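PDB 4BLO: packaging enzyme P4 from Pseudomonas phage phi6, which hydrolyses nucleoside triphosphates as a hexameric RecA-like P-loop motor and probably uses that energy to package viral RNA into the capsid. Local coordinates for residues 97-109 against 214-226. Residues are numbered along the deposited sequence; the frame is centred on the assembly and turned at random.
Sequences IYSVPGLARKPVT and TDISNLFTQYDCS
The guanidinium of Arg105 meets Asp224 edge-on, the two planes 76° apart: NH2 donates to OD1 of Asp224 at 2.9 Å in a nearly straight salt bridge (167°), on the syn side of the carboxylate. Arg105 CG sits between backbone N and carbonyl carbon (chi1 56°), and the chain then runs extended to NE, carrying the guanidinium there. Over one guanidinium face lies Leu103 CD1, also 3.4 Å from Thr221 O. Val108 crosses Asp224 at about a right angle, CG2 against Asp224 CG (3.7 Å); Asp224 OD2 has a second cation in Arg12, and two arginines would probably stabilise the negative charge. Close by, Pro107 CB lies alongside Thr221 CG2, while the Thr221 hydroxyl bonds to Ser119 O. Asp215 OD1 takes two weak bonds, from Val100 N (3.3 Å) and Ser99 OG; OD2 pairs with Arg195 of a second subunit. Val100 points toward the helix, CG2 over the Asp215–Asn218 turn and CG1 against Leu219 CD1 (3.8 Å). The principle: an irregular chain laid along a helix, salt-bridged at one end, more weakly held at the other. Here the loop before strand 109-110 follows helix 208-222, which leads into central strand 226-231; helix 7-22 borders the salt bridge, and a second subunit packs along the contact, including Asp215 and Ser217.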
# COMPACT_ATOMS: atom_id res chain seq x y z
N ILE L 97 21.03 5.73 -6.72
CA ILE L 97 20.88 4.40 -7.30
C ILE L 97 22.25 3.80 -7.53
O ILE L 97 23.14 4.48 -8.04
CB ILE L 97 20.03 4.44 -8.61
CG1 ILE L 97 18.58 4.87 -8.32
CG2 ILE L 97 20.04 3.11 -9.37
CD1 ILE L 97 18.15 5.91 -9.16
N TYR L 98 22.43 2.52 -7.13
CA TYR L 98 23.70 1.83 -7.33
C TYR L 98 23.52 0.51 -8.06
O TYR L 98 22.65 -0.30 -7.70
CB TYR L 98 24.44 1.59 -5.99
CG TYR L 98 25.79 0.93 -6.15
CD1 TYR L 98 25.91 -0.45 -6.27
CD2 TYR L 98 26.96 1.69 -6.16
CE1 TYR L 98 27.15 -1.06 -6.46
CE2 TYR L 98 28.21 1.09 -6.31
CZ TYR L 98 28.30 -0.29 -6.47
OH TYR L 98 29.53 -0.90 -6.62
N SER L 99 24.38 0.27 -9.05
CA SER L 99 24.49 -0.98 -9.77
C SER L 99 25.95 -1.36 -9.79
O SER L 99 26.81 -0.48 -9.94
CB SER L 99 23.91 -0.88 -11.18
OG SER L 99 22.51 -1.01 -11.05
N VAL L 100 26.26 -2.64 -9.59
CA VAL L 100 27.66 -3.00 -9.55
C VAL L 100 28.23 -2.81 -10.99
O VAL L 100 27.57 -3.17 -11.98
CB VAL L 100 27.98 -4.36 -8.86
CG1 VAL L 100 27.01 -4.65 -7.71
CG2 VAL L 100 28.01 -5.52 -9.84
N PRO L 101 29.39 -2.10 -11.10
CA PRO L 101 29.96 -1.81 -12.43
C PRO L 101 30.42 -3.05 -13.18
O PRO L 101 30.79 -4.06 -12.58
CB PRO L 101 31.16 -0.91 -12.11
CG PRO L 101 30.93 -0.41 -10.72
CD PRO L 101 30.23 -1.54 -10.02
N GLY L 102 30.39 -2.96 -14.50
CA GLY L 102 30.83 -4.01 -15.41
C GLY L 102 32.34 -4.05 -15.53
O GLY L 102 33.04 -3.17 -15.02
N LEU L 103 32.85 -5.10 -16.21
CA LEU L 103 34.27 -5.34 -16.42
C LEU L 103 34.73 -4.78 -17.75
O LEU L 103 34.21 -5.16 -18.80
CB LEU L 103 34.55 -6.85 -16.36
CG LEU L 103 35.32 -7.42 -15.18
CD1 LEU L 103 35.75 -8.82 -15.50
CD2 LEU L 103 36.55 -6.60 -14.84
N ALA L 104 35.74 -3.90 -17.72
CA ALA L 104 36.29 -3.30 -18.93
C ALA L 104 37.11 -4.33 -19.73
O ALA L 104 37.17 -4.25 -20.96
CB ALA L 104 37.14 -2.10 -18.59
N ARG L 105 37.72 -5.28 -19.03
CA ARG L 105 38.49 -6.36 -19.65
C ARG L 105 37.55 -7.52 -20.05
O ARG L 105 36.37 -7.49 -19.70
CB ARG L 105 39.60 -6.86 -18.70
CG ARG L 105 39.10 -7.32 -17.33
CD ARG L 105 40.18 -7.95 -16.49
NE ARG L 105 39.64 -8.51 -15.25
CZ ARG L 105 39.13 -9.73 -15.12
NH1 ARG L 105 39.07 -10.55 -16.17
NH2 ARG L 105 38.66 -10.14 -13.95
N LYS L 106 38.08 -8.51 -20.78
CA LYS L 106 37.33 -9.71 -21.16
C LYS L 106 37.15 -10.58 -19.89
O LYS L 106 38.13 -10.75 -19.15
CB LYS L 106 38.08 -10.47 -22.29
CG LYS L 106 37.30 -11.65 -22.88
CD LYS L 106 37.61 -11.84 -24.35
CE LYS L 106 36.51 -12.61 -25.06
NZ LYS L 106 36.60 -12.47 -26.54
N PRO L 107 35.94 -11.08 -19.57
CA PRO L 107 35.79 -11.90 -18.34
C PRO L 107 36.42 -13.30 -18.47
O PRO L 107 36.44 -13.84 -19.57
CB PRO L 107 34.28 -12.00 -18.14
CG PRO L 107 33.65 -11.43 -19.33
CD PRO L 107 34.67 -10.98 -20.31
N VAL L 108 36.93 -13.87 -17.33
CA VAL L 108 37.54 -15.20 -17.23
C VAL L 108 36.49 -16.26 -17.61
O VAL L 108 35.38 -16.28 -17.04
CB VAL L 108 38.16 -15.46 -15.82
CG1 VAL L 108 38.15 -16.94 -15.44
CG2 VAL L 108 39.57 -14.90 -15.73
N THR L 109 36.81 -17.11 -18.58
CA THR L 109 35.90 -18.14 -19.05
C THR L 109 35.97 -19.38 -18.13
O THR L 109 36.92 -19.50 -17.35
CB THR L 109 36.16 -18.46 -20.54
OG1 THR L 109 37.56 -18.60 -20.80
CG2 THR L 109 35.55 -17.43 -21.47
N THR L 214 21.32 -9.07 -12.03
CA THR L 214 22.37 -8.41 -12.83
C THR L 214 23.54 -7.96 -11.92
O THR L 214 24.70 -8.18 -12.27
CB THR L 214 21.80 -7.24 -13.63
OG1 THR L 214 20.75 -7.71 -14.47
CG2 THR L 214 22.84 -6.57 -14.48
N ASP L 215 23.21 -7.34 -10.77
CA ASP L 215 24.18 -6.88 -9.77
C ASP L 215 24.94 -8.08 -9.18
O ASP L 215 26.16 -7.99 -9.00
CB ASP L 215 23.47 -6.08 -8.66
CG ASP L 215 23.07 -4.67 -9.02
OD1 ASP L 215 23.38 -4.23 -10.16
OD2 ASP L 215 22.49 -3.97 -8.16
N ILE L 216 24.24 -9.20 -8.92
CA ILE L 216 24.86 -10.42 -8.41
C ILE L 216 25.76 -11.02 -9.53
O ILE L 216 26.91 -11.36 -9.26
CB ILE L 216 23.80 -11.42 -7.88
CG1 ILE L 216 23.23 -10.96 -6.53
CG2 ILE L 216 24.35 -12.82 -7.79
CD1 ILE L 216 21.89 -11.54 -6.15
N SER L 217 25.26 -11.07 -10.78
CA SER L 217 26.00 -11.59 -11.93
C SER L 217 27.30 -10.82 -12.14
O SER L 217 28.36 -11.44 -12.26
CB SER L 217 25.15 -11.56 -13.19
OG SER L 217 25.77 -12.26 -14.26
N ASN L 218 27.24 -9.48 -12.13
CA ASN L 218 28.42 -8.62 -12.34
C ASN L 218 29.42 -8.74 -11.17
O ASN L 218 30.63 -8.69 -11.40
CB ASN L 218 28.01 -7.17 -12.59
CG ASN L 218 27.23 -6.93 -13.87
OD1 ASN L 218 26.45 -5.97 -13.97
ND2 ASN L 218 27.43 -7.77 -14.88
N LEU L 219 28.90 -8.95 -9.95
CA LEU L 219 29.71 -9.17 -8.75
C LEU L 219 30.57 -10.43 -8.95
O LEU L 219 31.76 -10.43 -8.64
CB LEU L 219 28.76 -9.32 -7.54
CG LEU L 219 29.12 -8.65 -6.21
CD1 LEU L 219 29.44 -7.18 -6.37
CD2 LEU L 219 27.98 -8.80 -5.23
N PHE L 220 30.00 -11.49 -9.56
CA PHE L 220 30.71 -12.73 -9.86
C PHE L 220 31.62 -12.56 -11.08
O PHE L 220 32.68 -13.18 -11.10
CB PHE L 220 29.74 -13.90 -10.07
CG PHE L 220 28.92 -14.27 -8.86
CD1 PHE L 220 29.44 -14.13 -7.58
CD2 PHE L 220 27.65 -14.80 -9.00
CE1 PHE L 220 28.68 -14.49 -6.45
CE2 PHE L 220 26.90 -15.17 -7.88
CZ PHE L 220 27.42 -15.01 -6.61
N THR L 221 31.22 -11.73 -12.07
CA THR L 221 32.03 -11.47 -13.27
C THR L 221 33.33 -10.76 -12.89
O THR L 221 34.39 -11.10 -13.40
CB THR L 221 31.23 -10.66 -14.31
OG1 THR L 221 29.96 -11.29 -14.53
CG2 THR L 221 31.98 -10.50 -15.63
N GLN L 222 33.24 -9.81 -11.95
CA GLN L 222 34.36 -9.03 -11.44
C GLN L 222 35.34 -9.90 -10.62
O GLN L 222 36.55 -9.60 -10.63
CB GLN L 222 33.84 -7.89 -10.58
CG GLN L 222 34.66 -6.63 -10.73
CD GLN L 222 33.87 -5.42 -10.33
OE1 GLN L 222 33.54 -5.23 -9.15
NE2 GLN L 222 33.55 -4.56 -11.31
N TYR L 223 34.84 -10.94 -9.92
CA TYR L 223 35.65 -11.81 -9.06
C TYR L 223 35.90 -13.21 -9.67
O TYR L 223 36.31 -14.13 -8.97
CB TYR L 223 35.02 -11.91 -7.65
CG TYR L 223 34.91 -10.57 -6.97
CD1 TYR L 223 36.02 -9.74 -6.83
CD2 TYR L 223 33.71 -10.13 -6.44
CE1 TYR L 223 35.92 -8.49 -6.22
CE2 TYR L 223 33.60 -8.88 -5.81
CZ TYR L 223 34.71 -8.08 -5.69
OH TYR L 223 34.61 -6.86 -5.06
N ASP L 224 35.71 -13.34 -11.01
CA ASP L 224 35.94 -14.53 -11.84
C ASP L 224 35.22 -15.80 -11.32
O ASP L 224 35.75 -16.91 -11.46
CB ASP L 224 37.44 -14.81 -12.01
CG ASP L 224 38.29 -13.67 -12.52
OD1 ASP L 224 37.76 -12.84 -13.32
OD2 ASP L 224 39.50 -13.63 -12.19
N CYS L 225 34.01 -15.62 -10.76
CA CYS L 225 33.17 -16.71 -10.21
C CYS L 225 32.20 -17.22 -11.27
O CYS L 225 31.67 -16.44 -12.07
CB CYS L 225 32.41 -16.25 -8.98
SG CYS L 225 33.43 -15.57 -7.65
N SER L 226 31.91 -18.52 -11.21
CA SER L 226 30.89 -19.19 -12.01
C SER L 226 29.92 -19.85 -11.02
O SER L 226 30.21 -20.93 -10.48
CB SER L 226 31.52 -20.19 -12.98
OG SER L 226 30.53 -20.68 -13.86